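Local coordinates for protein N-acetylglucosamine 2-epimerase (Xylella fastidiosa, PDB 3GT5) that probably isomerises a sugar or sugar derivative through an (alpha/alpha)6-barrel fold of the N-acylglucosamine 2-epimerase type, at residues G32-F37 / T47-V52; F245-Q250 / Y294-D299; D306-V311 / Y355-G360. All coordinates share one frame; numbering follows the deposited sequence.

Contact 1 (G32-F37 / T47-V52); sequences GFFHYF and THRHLV
The imidazole of His-35 and the side chain of Arg-49 cross at about a right angle, with Arg-49 CD lying over one ring face, 3.6 Å from the centroid of the His-35 ring, in a CH-pi contact. The edge of the same ring is used for polar bonding: His-50 N donates to His-35 ND1 over 3.0 Å, almost straight at 171° and in the imidazole plane. His-35 CG stands anti to its own carbonyl carbon (chi1 -64°), which carries the ring across to strand 48-50. Beyond CD, the bent chain of Arg-49 lays one guanidinium face against the backbone of Phe-33 and Phe-34, and NH2 of Arg-49 comes 3.5 Å from CD1 of Phe-34. The charged end is held by a salt bridge to Asp-28 and by the carbonyls of Gly-31 and Ala-46.

Next to His-35 in the chain, Tyr-36 meets His-48 rim to rim, their planes 63° apart, and the two share a hydrogen bond of 3.0 Å between Tyr-36 OH and His-48 ND1; His-48 NE2 is bonded to Glu-106. Between the two pairs sits a water that accepts from His-35 N, donates to His-48 O at 2.7 Å and makes a weak bond to Arg-49 NE. The last residue of the strand, His-50, is the N-cap of helix 51-68, its ND1 accepting from Val-52 N. The in-plane bond from His-50 N should set the rotation of the His-35 ring, while the nearby carboxylate of Asp-28 would be expected to offset the largely buried positive charge of Arg-49.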
loop_
_atom_site.group_PDB
_atom_site.type_symbol
_atom_site.label_atom_id
_atom_site.label_comp_id
_atom_site.label_asym_id
_atom_site.label_seq_id
_atom_site.Cartn_x
_atom_site.Cartn_y
_atom_site.Cartn_z
ATOM N N GLY A 32 -6.025 9.964 -17.783
ATOM C CA GLY A 32 -5.349 9.143 -16.776
ATOM C C GLY A 32 -3.947 8.702 -17.181
ATOM O O GLY A 32 -3.250 9.387 -17.959
ATOM N N PHE A 33 -3.570 7.523 -16.686
ATOM C CA PHE A 33 -2.254 6.949 -16.891
ATOM C C PHE A 33 -2.373 5.571 -17.512
ATOM O O PHE A 33 -3.378 4.865 -17.305
ATOM C CB PHE A 33 -1.518 6.839 -15.545
ATOM C CG PHE A 33 -1.454 8.116 -14.781
ATOM C CD1 PHE A 33 -0.505 9.099 -15.078
ATOM C CD2 PHE A 33 -2.369 8.382 -13.788
ATOM C CE1 PHE A 33 -0.451 10.308 -14.313
ATOM C CE2 PHE A 33 -2.344 9.581 -13.084
ATOM C CZ PHE A 33 -1.374 10.537 -13.349
ATOM N N PHE A 34 -1.339 5.172 -18.251
ATOM C CA PHE A 34 -1.201 3.786 -18.687
ATOM C C PHE A 34 -0.797 2.969 -17.442
ATOM O O PHE A 34 -0.059 3.457 -16.561
ATOM C CB PHE A 34 -0.146 3.640 -19.775
ATOM C CG PHE A 34 -0.417 4.480 -20.979
ATOM C CD1 PHE A 34 -1.470 4.150 -21.856
ATOM C CD2 PHE A 34 0.355 5.607 -21.245
ATOM C CE1 PHE A 34 -1.741 4.941 -22.984
ATOM C CE2 PHE A 34 0.070 6.400 -22.374
ATOM C CZ PHE A 34 -0.973 6.051 -23.236
ATOM N N HIS A 35 -1.267 1.734 -17.368
ATOM C CA HIS A 35 -1.106 0.913 -16.157
ATOM C C HIS A 35 -0.263 -0.369 -16.309
ATOM O O HIS A 35 -0.081 -1.088 -15.336
ATOM C CB HIS A 35 -2.486 0.560 -15.591
ATOM C CG HIS A 35 -3.260 1.749 -15.125
ATOM N ND1 HIS A 35 -4.580 1.677 -14.745
ATOM C CD2 HIS A 35 -2.897 3.045 -14.975
ATOM C CE1 HIS A 35 -4.994 2.871 -14.365
ATOM N NE2 HIS A 35 -3.986 3.718 -14.469
ATOM N N TYR A 36 0.255 -0.654 -17.510
ATOM C CA TYR A 36 1.005 -1.885 -17.746
ATOM C C TYR A 36 2.330 -1.571 -18.453
ATOM O O TYR A 36 2.330 -1.116 -19.616
ATOM C CB TYR A 36 0.167 -2.843 -18.595
ATOM C CG TYR A 36 -1.069 -3.427 -17.911
ATOM C CD1 TYR A 36 -1.045 -4.687 -17.316
ATOM C CD2 TYR A 36 -2.258 -2.732 -17.895
ATOM C CE1 TYR A 36 -2.168 -5.227 -16.719
ATOM C CE2 TYR A 36 -3.387 -3.251 -17.292
ATOM C CZ TYR A 36 -3.334 -4.512 -16.720
ATOM O OH TYR A 36 -4.464 -5.027 -16.153
ATOM N N PHE A 37 3.438 -1.758 -17.734
ATOM C CA PHE A 37 4.769 -1.407 -18.222
ATOM C C PHE A 37 5.732 -2.579 -18.188
ATOM O O PHE A 37 5.846 -3.325 -17.183
ATOM C CB PHE A 37 5.427 -0.308 -17.386
ATOM C CG PHE A 37 4.596 0.948 -17.226
ATOM C CD1 PHE A 37 4.914 2.091 -17.929
ATOM C CD2 PHE A 37 3.527 1.003 -16.329
ATOM C CE1 PHE A 37 4.166 3.235 -17.784
ATOM C CE2 PHE A 37 2.785 2.167 -16.184
ATOM C CZ PHE A 37 3.090 3.268 -16.914
ATOM N N THR A 47 -5.032 -0.066 -23.052
ATOM C CA THR A 47 -6.468 0.112 -22.951
ATOM C C THR A 47 -7.083 -0.301 -21.589
ATOM O O THR A 47 -8.116 0.244 -21.184
ATOM C CB THR A 47 -7.170 -0.657 -24.086
ATOM O OG1 THR A 47 -8.571 -0.366 -24.066
ATOM C CG2 THR A 47 -6.976 -2.125 -23.988
ATOM N N HIS A 48 -6.513 -1.287 -20.926
ATOM C CA HIS A 48 -7.089 -1.776 -19.671
ATOM C C HIS A 48 -6.602 -0.883 -18.525
ATOM O O HIS A 48 -5.390 -0.624 -18.427
ATOM C CB HIS A 48 -6.695 -3.215 -19.381
ATOM C CG HIS A 48 -7.567 -3.862 -18.342
ATOM N ND1 HIS A 48 -7.197 -4.009 -17.024
ATOM C CD2 HIS A 48 -8.830 -4.354 -18.433
ATOM C CE1 HIS A 48 -8.195 -4.564 -16.350
ATOM N NE2 HIS A 48 -9.196 -4.781 -17.184
ATOM N N ARG A 49 -7.535 -0.424 -17.679
ATOM C CA ARG A 49 -7.201 0.434 -16.534
ATOM C C ARG A 49 -7.811 -0.102 -15.224
ATOM O O ARG A 49 -8.910 -0.680 -15.197
ATOM C CB ARG A 49 -7.654 1.881 -16.780
ATOM C CG ARG A 49 -7.077 2.551 -18.041
ATOM C CD ARG A 49 -5.571 2.816 -17.978
ATOM N NE ARG A 49 -5.134 3.202 -19.326
ATOM C CZ ARG A 49 -5.191 4.429 -19.841
ATOM N NH1 ARG A 49 -5.633 5.469 -19.154
ATOM N NH2 ARG A 49 -4.822 4.608 -21.110
ATOM N N HIS A 50 -7.060 0.090 -14.144
ATOM C CA HIS A 50 -7.403 -0.409 -12.852
ATOM C C HIS A 50 -7.453 0.728 -11.846
ATOM O O HIS A 50 -6.521 1.566 -11.762
ATOM C CB HIS A 50 -6.362 -1.446 -12.383
ATOM C CG HIS A 50 -6.862 -2.345 -11.300
ATOM N ND1 HIS A 50 -7.183 -1.898 -10.025
ATOM C CD2 HIS A 50 -7.167 -3.663 -11.327
ATOM C CE1 HIS A 50 -7.588 -2.928 -9.292
ATOM N NE2 HIS A 50 -7.607 -4.010 -10.066
ATOM N N LEU A 51 -8.500 0.711 -11.029
ATOM C CA LEU A 51 -8.665 1.761 -10.022
ATOM C C LEU A 51 -7.453 1.881 -9.116
ATOM O O LEU A 51 -7.095 2.990 -8.762
ATOM C CB LEU A 51 -9.926 1.513 -9.176
ATOM C CG LEU A 51 -10.276 2.545 -8.130
ATOM C CD1 LEU A 51 -10.588 3.920 -8.753
ATOM C CD2 LEU A 51 -11.464 1.995 -7.302
ATOM N N VAL A 52 -6.835 0.767 -8.720
ATOM C CA VAL A 52 -5.684 0.806 -7.792
ATOM C C VAL A 52 -4.490 1.550 -8.467
ATOM O O VAL A 52 -3.810 2.314 -7.790
ATOM C CB VAL A 52 -5.311 -0.639 -7.226
ATOM C CG1 VAL A 52 -3.990 -0.614 -6.369
ATOM C CG2 VAL A 52 -6.482 -1.192 -6.340
HETATM O O HOH W 1 -3.260 0.677 -19.457
#

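Contact 2 (F245-Q250 / Y294-D299); sequences FQPGHQ and YGFAPD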
loop_
_atom_site.group_PDB
_atom_site.type_symbol
_atom_site.label_atom_id
_atom_site.label_comp_id
_atom_site.label_asym_id
_atom_site.label_seq_id
_atom_site.Cartn_x
_atom_site.Cartn_y
_atom_site.Cartn_z
ATOM N N PHE A 245 -0.090 -16.354 5.976
ATOM C CA PHE A 245 0.362 -15.133 6.619
ATOM C C PHE A 245 1.279 -14.407 5.681
ATOM O O PHE A 245 2.160 -15.013 5.071
ATOM C CB PHE A 245 1.105 -15.412 7.930
ATOM C CG PHE A 245 0.216 -15.794 9.063
ATOM C CD1 PHE A 245 -0.561 -14.835 9.689
ATOM C CD2 PHE A 245 0.196 -17.095 9.552
ATOM C CE1 PHE A 245 -1.341 -15.141 10.753
ATOM C CE2 PHE A 245 -0.617 -17.429 10.653
ATOM C CZ PHE A 245 -1.391 -16.452 11.239
ATOM N N GLN A 246 1.067 -13.095 5.566
ATOM C CA GLN A 246 1.851 -12.232 4.694
ATOM C C GLN A 246 2.796 -11.431 5.587
ATOM O O GLN A 246 2.352 -10.493 6.242
ATOM C CB GLN A 246 0.897 -11.273 3.978
ATOM C CG GLN A 246 0.066 -11.943 2.897
ATOM C CD GLN A 246 0.784 -11.837 1.585
ATOM O OE1 GLN A 246 1.142 -10.719 1.177
ATOM N NE2 GLN A 246 1.025 -12.980 0.905
ATOM N N PRO A 247 4.095 -11.787 5.650
ATOM C CA PRO A 247 5.002 -10.987 6.450
ATOM C C PRO A 247 4.996 -9.489 6.101
ATOM O O PRO A 247 5.163 -8.643 6.980
ATOM C CB PRO A 247 6.402 -11.591 6.120
ATOM C CG PRO A 247 6.201 -12.468 4.979
ATOM C CD PRO A 247 4.803 -12.942 5.042
ATOM N N GLY A 248 4.827 -9.185 4.833
ATOM C CA GLY A 248 4.764 -7.811 4.334
ATOM C C GLY A 248 3.646 -7.034 4.973
ATOM O O GLY A 248 3.757 -5.830 5.159
ATOM N N HIS A 249 2.551 -7.715 5.264
ATOM C CA HIS A 249 1.436 -7.031 5.968
ATOM C C HIS A 249 1.683 -6.857 7.445
ATOM O O HIS A 249 1.173 -5.881 8.040
ATOM C CB HIS A 249 0.077 -7.702 5.643
ATOM C CG HIS A 249 -0.420 -7.445 4.261
ATOM N ND1 HIS A 249 -1.368 -8.246 3.645
ATOM C CD2 HIS A 249 -0.070 -6.518 3.338
ATOM C CE1 HIS A 249 -1.619 -7.783 2.436
ATOM N NE2 HIS A 249 -0.841 -6.734 2.219
ATOM N N GLN A 250 2.489 -7.734 8.048
ATOM C CA GLN A 250 2.820 -7.600 9.457
ATOM C C GLN A 250 3.711 -6.360 9.620
ATOM O O GLN A 250 3.536 -5.561 10.556
ATOM C CB GLN A 250 3.495 -8.851 10.035
ATOM C CG GLN A 250 2.870 -10.150 9.593
ATOM C CD GLN A 250 1.398 -10.247 9.895
ATOM O OE1 GLN A 250 0.982 -9.934 11.020
ATOM N NE2 GLN A 250 0.618 -10.757 8.945
ATOM N N TYR A 294 7.313 -14.483 0.555
ATOM C CA TYR A 294 5.969 -13.901 0.410
ATOM C C TYR A 294 4.981 -14.350 1.497
ATOM O O TYR A 294 4.174 -13.536 1.967
ATOM C CB TYR A 294 5.395 -14.261 -0.928
ATOM C CG TYR A 294 4.169 -13.506 -1.368
ATOM C CD1 TYR A 294 4.109 -12.109 -1.321
ATOM C CD2 TYR A 294 3.103 -14.184 -1.930
ATOM C CE1 TYR A 294 2.996 -11.426 -1.819
ATOM C CE2 TYR A 294 1.979 -13.519 -2.392
ATOM C CZ TYR A 294 1.935 -12.143 -2.331
ATOM O OH TYR A 294 0.832 -11.513 -2.852
ATOM N N GLY A 295 5.037 -15.628 1.877
ATOM C CA GLY A 295 3.968 -16.215 2.690
ATOM C C GLY A 295 4.417 -17.393 3.523
ATOM O O GLY A 295 5.322 -18.143 3.125
ATOM N N PHE A 296 3.840 -17.520 4.706
ATOM C CA PHE A 296 4.040 -18.708 5.530
ATOM C C PHE A 296 2.716 -19.178 6.109
ATOM O O PHE A 296 1.782 -18.389 6.340
ATOM C CB PHE A 296 5.148 -18.543 6.594
ATOM C CG PHE A 296 4.928 -17.428 7.571
ATOM C CD1 PHE A 296 4.231 -17.632 8.735
ATOM C CD2 PHE A 296 5.491 -16.186 7.340
ATOM C CE1 PHE A 296 4.091 -16.609 9.676
ATOM C CE2 PHE A 296 5.310 -15.134 8.247
ATOM C CZ PHE A 296 4.613 -15.336 9.399
ATOM N N ALA A 297 2.610 -20.495 6.255
ATOM C CA ALA A 297 1.392 -21.124 6.789
ATOM C C ALA A 297 1.330 -20.951 8.302
ATOM O O ALA A 297 2.307 -20.544 8.943
ATOM C CB ALA A 297 1.385 -22.644 6.405
ATOM N N PRO A 298 0.182 -21.298 8.918
ATOM C CA PRO A 298 0.079 -21.219 10.388
ATOM C C PRO A 298 1.010 -22.126 11.225
ATOM O O PRO A 298 1.156 -21.904 12.407
ATOM C CB PRO A 298 -1.397 -21.546 10.645
ATOM C CG PRO A 298 -2.070 -21.157 9.378
ATOM C CD PRO A 298 -1.119 -21.515 8.270
ATOM N N ASP A 299 1.671 -23.106 10.600
ATOM C CA ASP A 299 2.678 -23.927 11.284
ATOM C C ASP A 299 4.080 -23.311 11.176
ATOM O O ASP A 299 5.043 -23.920 11.653
ATOM C CB ASP A 299 2.673 -25.373 10.705
ATOM C CG ASP A 299 3.190 -25.450 9.259
ATOM O OD1 ASP A 299 3.043 -24.444 8.509
ATOM O OD2 ASP A 299 3.738 -26.510 8.862
HETATM O O HOH W 2 3.935 -10.798 2.490
#
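A single antiparallel bridge ties the lead-in to helix 247-263 to edge strand 295-296, just beyond a classic beta bulge in which Tyr-294 and Gly-295 both face Asp-304. The bridged residues, Phe-245 and Phe-296, form a hydrogen-bonded pair: Phe-245 N donates to Phe-296 O over 2.8 Å, and Phe-296 N returns a bond of 3.0 Å to Phe-245 O. Their rings are slid apart and barely overlap. Instead, Phe-245 CB sits over the Phe-296 ring face, 3.8 Å from its centroid, and CD of Pro-247 approaches CE2 of the same Phe-296 ring at 3.9 Å.

On the bulge side, the bent chain of Gln-246 (chi2 -92°) brings NE2 over the centre of the Tyr-294 ring, 3.4 Å above the plane, with amide and ring nearly perpendicular (86°). Tyr-294 O also takes a 2.8 Å bond from a water that accepts from Gly-248 N and bonds weakly to Gln-246 OE1. Gln-246 stands at the N-cap, and its O accepts from His-249 N, Gln-250 N and Gln-250 NE2. The buried first turn of the helix therefore has its polar groups met partly through water, and the amide, set above an electron-rich face, is probably favoured there electrostatically.

Contact 3 (D306-V311 / Y355-G360); sequences DKYFWV and YRLLDG
Strand 357-358 forms one edge of a three-stranded antiparallel sheet, pairing with the end of strand 302-308 where that strand runs straight into helix 309-326. Lys-307 and Leu-358 are the hydrogen-bonded pair, with Lys-307 N reaching Leu-358 O at 2.9 Å and a matching bond from Leu-358 N to Lys-307 O. Tyr-308 and Leu-357, next along, are a non-hydrogen-bonded pair whose side chains lie side by side and point the same way. Leu-357 CB sits over the centre of the Tyr-308 ring, 4.1 Å from the centroid, and CD1 of Leu-357 comes 3.7 Å from CZ of Tyr-308; Tyr-294 also stacks on this tyrosine.

Tyr-308 is also the N-cap of the helix, so the ladder passes directly into a helix of the alpha/alpha barrel: Phe-309 N, in the first turn, donates to Arg-356 O at 2.9 Å. With CG between its backbone N and carbonyl carbon (chi1 75°), the Phe-309 ring presents its edge to that same oxygen. Arg-356 bends at chi3 (79°), bringing NH2 alongside the tyrosine, and a water links Arg-356 NH2 to Tyr-308 OH, donating to the hydroxyl at 2.6 Å. At the far end Lys-307 NZ, held by a salt bridge to Asp-286 and a hydrogen bond to Gly-290 O, also donates to Gly-360 O at 3.2 Å. Asp-306 OD1, hydrogen-bonded to Tyr-365 OH, also accepts from a second water, which in turn accepts from Gly-360 N at 2.9 Å.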
loop_
_atom_site.group_PDB
_atom_site.type_symbol
_atom_site.label_atom_id
_atom_site.label_comp_id
_atom_site.label_asym_id
_atom_site.label_seq_id
_atom_site.Cartn_x
_atom_site.Cartn_y
_atom_site.Cartn_z
ATOM N N ASP A 306 8.536 -16.857 -3.288
ATOM C CA ASP A 306 8.766 -15.712 -4.175
ATOM C C ASP A 306 9.103 -14.460 -3.321
ATOM O O ASP A 306 8.635 -14.309 -2.172
ATOM C CB ASP A 306 7.567 -15.437 -5.091
ATOM C CG ASP A 306 7.390 -16.481 -6.215
ATOM O OD1 ASP A 306 8.352 -17.226 -6.515
ATOM O OD2 ASP A 306 6.279 -16.553 -6.736
ATOM N N LYS A 307 9.897 -13.569 -3.907
ATOM C CA LYS A 307 10.360 -12.371 -3.262
ATOM C C LYS A 307 9.719 -11.189 -4.005
ATOM O O LYS A 307 10.026 -10.928 -5.172
ATOM C CB LYS A 307 11.893 -12.264 -3.349
ATOM C CG LYS A 307 12.670 -13.512 -2.909
ATOM C CD LYS A 307 12.521 -13.877 -1.476
ATOM C CE LYS A 307 13.148 -15.305 -1.204
ATOM N NZ LYS A 307 14.613 -15.414 -1.516
ATOM N N TYR A 308 8.831 -10.468 -3.317
ATOM C CA TYR A 308 8.058 -9.416 -3.909
ATOM C C TYR A 308 8.640 -8.063 -3.486
ATOM O O TYR A 308 9.023 -7.836 -2.347
ATOM C CB TYR A 308 6.621 -9.474 -3.427
ATOM C CG TYR A 308 5.742 -10.479 -4.144
ATOM C CD1 TYR A 308 4.704 -10.066 -4.934
ATOM C CD2 TYR A 308 5.926 -11.859 -3.968
ATOM C CE1 TYR A 308 3.873 -10.990 -5.569
ATOM C CE2 TYR A 308 5.102 -12.782 -4.599
ATOM C CZ TYR A 308 4.070 -12.345 -5.367
ATOM O OH TYR A 308 3.252 -13.257 -6.003
ATOM N N PHE A 309 8.533 -7.121 -4.381
ATOM C CA PHE A 309 9.062 -5.773 -4.177
ATOM C C PHE A 309 8.511 -5.118 -2.899
ATOM O O PHE A 309 9.268 -4.652 -2.052
ATOM C CB PHE A 309 8.796 -4.890 -5.420
ATOM C CG PHE A 309 7.369 -4.400 -5.593
ATOM C CD1 PHE A 309 7.065 -3.053 -5.468
ATOM C CD2 PHE A 309 6.324 -5.287 -5.938
ATOM C CE1 PHE A 309 5.765 -2.600 -5.629
ATOM C CE2 PHE A 309 5.019 -4.837 -6.052
ATOM C CZ PHE A 309 4.749 -3.482 -5.927
ATOM N N TRP A 310 7.189 -5.158 -2.766
ATOM C CA TRP A 310 6.503 -4.382 -1.734
ATOM C C TRP A 310 6.750 -4.937 -0.342
ATOM O O TRP A 310 6.789 -4.209 0.663
ATOM C CB TRP A 310 5.014 -4.276 -2.037
ATOM C CG TRP A 310 4.210 -5.566 -1.887
ATOM C CD1 TRP A 310 3.875 -6.428 -2.866
ATOM C CD2 TRP A 310 3.639 -6.076 -0.677
ATOM N NE1 TRP A 310 3.134 -7.476 -2.344
ATOM C CE2 TRP A 310 2.944 -7.262 -1.011
ATOM C CE3 TRP A 310 3.641 -5.640 0.651
ATOM C CZ2 TRP A 310 2.254 -8.023 -0.076
ATOM C CZ3 TRP A 310 2.966 -6.410 1.613
ATOM C CH2 TRP A 310 2.276 -7.596 1.234
ATOM N N VAL A 311 6.956 -6.259 -0.251
ATOM C CA VAL A 311 7.349 -6.893 1.027
ATOM C C VAL A 311 8.678 -6.370 1.596
ATOM O O VAL A 311 8.794 -6.056 2.772
ATOM C CB VAL A 311 7.361 -8.450 0.862
ATOM C CG1 VAL A 311 7.737 -9.137 2.152
ATOM C CG2 VAL A 311 5.929 -8.888 0.381
ATOM N N TYR A 355 11.707 -4.422 -9.909
ATOM C CA TYR A 355 10.996 -5.573 -10.462
ATOM C C TYR A 355 9.862 -5.915 -9.526
ATOM O O TYR A 355 9.983 -5.657 -8.340
ATOM C CB TYR A 355 11.900 -6.771 -10.635
ATOM C CG TYR A 355 13.125 -6.465 -11.474
ATOM C CD1 TYR A 355 12.994 -5.966 -12.749
ATOM C CD2 TYR A 355 14.403 -6.676 -10.963
ATOM C CE1 TYR A 355 14.142 -5.678 -13.534
ATOM C CE2 TYR A 355 15.548 -6.396 -11.713
ATOM C CZ TYR A 355 15.388 -5.893 -13.016
ATOM O OH TYR A 355 16.501 -5.609 -13.769
ATOM N N ARG A 356 8.761 -6.465 -10.050
ATOM C CA ARG A 356 7.646 -6.843 -9.170
ATOM C C ARG A 356 7.989 -8.042 -8.252
ATOM O O ARG A 356 7.738 -8.010 -7.053
ATOM C CB ARG A 356 6.361 -7.079 -9.941
ATOM C CG ARG A 356 5.130 -7.366 -9.071
ATOM C CD ARG A 356 3.848 -7.496 -9.872
ATOM N NE ARG A 356 3.752 -8.821 -10.503
ATOM C CZ ARG A 356 3.188 -9.899 -9.961
ATOM N NH1 ARG A 356 3.180 -11.039 -10.646
ATOM N NH2 ARG A 356 2.614 -9.857 -8.759
ATOM N N LEU A 357 8.575 -9.099 -8.806
ATOM C CA LEU A 357 8.911 -10.246 -8.015
ATOM C C LEU A 357 10.018 -11.070 -8.650
ATOM O O LEU A 357 10.309 -10.923 -9.832
ATOM C CB LEU A 357 7.663 -11.109 -7.791
ATOM C CG LEU A 357 7.221 -12.013 -8.940
ATOM C CD1 LEU A 357 6.115 -12.990 -8.437
ATOM C CD2 LEU A 357 6.739 -11.180 -10.091
ATOM N N LEU A 358 10.657 -11.883 -7.826
ATOM C CA LEU A 358 11.656 -12.836 -8.275
ATOM C C LEU A 358 11.234 -14.165 -7.670
ATOM O O LEU A 358 10.502 -14.213 -6.647
ATOM C CB LEU A 358 13.029 -12.436 -7.789
ATOM C CG LEU A 358 13.519 -11.016 -8.167
ATOM C CD1 LEU A 358 14.792 -10.728 -7.353
ATOM C CD2 LEU A 358 13.745 -10.938 -9.694
ATOM N N ASP A 359 11.719 -15.259 -8.247
ATOM C CA ASP A 359 11.476 -16.538 -7.616
ATOM C C ASP A 359 12.402 -16.715 -6.397
ATOM O O ASP A 359 13.177 -15.830 -6.039
ATOM C CB ASP A 359 11.535 -17.680 -8.654
ATOM C CG ASP A 359 12.951 -18.044 -9.051
ATOM O OD1 ASP A 359 13.898 -17.452 -8.530
ATOM O OD2 ASP A 359 13.108 -18.960 -9.896
ATOM N N GLY A 360 12.302 -17.842 -5.697
ATOM C CA GLY A 360 13.034 -18.009 -4.450
ATOM C C GLY A 360 14.543 -17.968 -4.650
ATOM O O GLY A 360 15.297 -17.559 -3.725
HETATM O O HOH W 3 9.853 -19.365 -5.986
HETATM O O HOH W 4 2.086 -12.888 -8.326
#

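How the contacts relate
From the N terminus the three contacts follow in series, none nested in or crossing another. Contact 1 closes the shortest loop, holding strand 43-45, and joins the segment running into strand 36-37 to strand 48-50. Contact 2 closes a loop around most of helix 247-263 and all of helix 269-284; contact 3 closes one around the rest of helix 309-326 and all of helix 329-346. Each contact includes an N-cap residue, of helix 51-68, 247-263 or 309-326. Contacts 2 and 3 share the sheet of strands 295-296, 302-308 and 357-358 and touch where Trp-310 packs on Gln-246 and His-249. Contact 1 stands apart, its centre about 21 Å from that of contact 3 and 28 Å from that of contact 2.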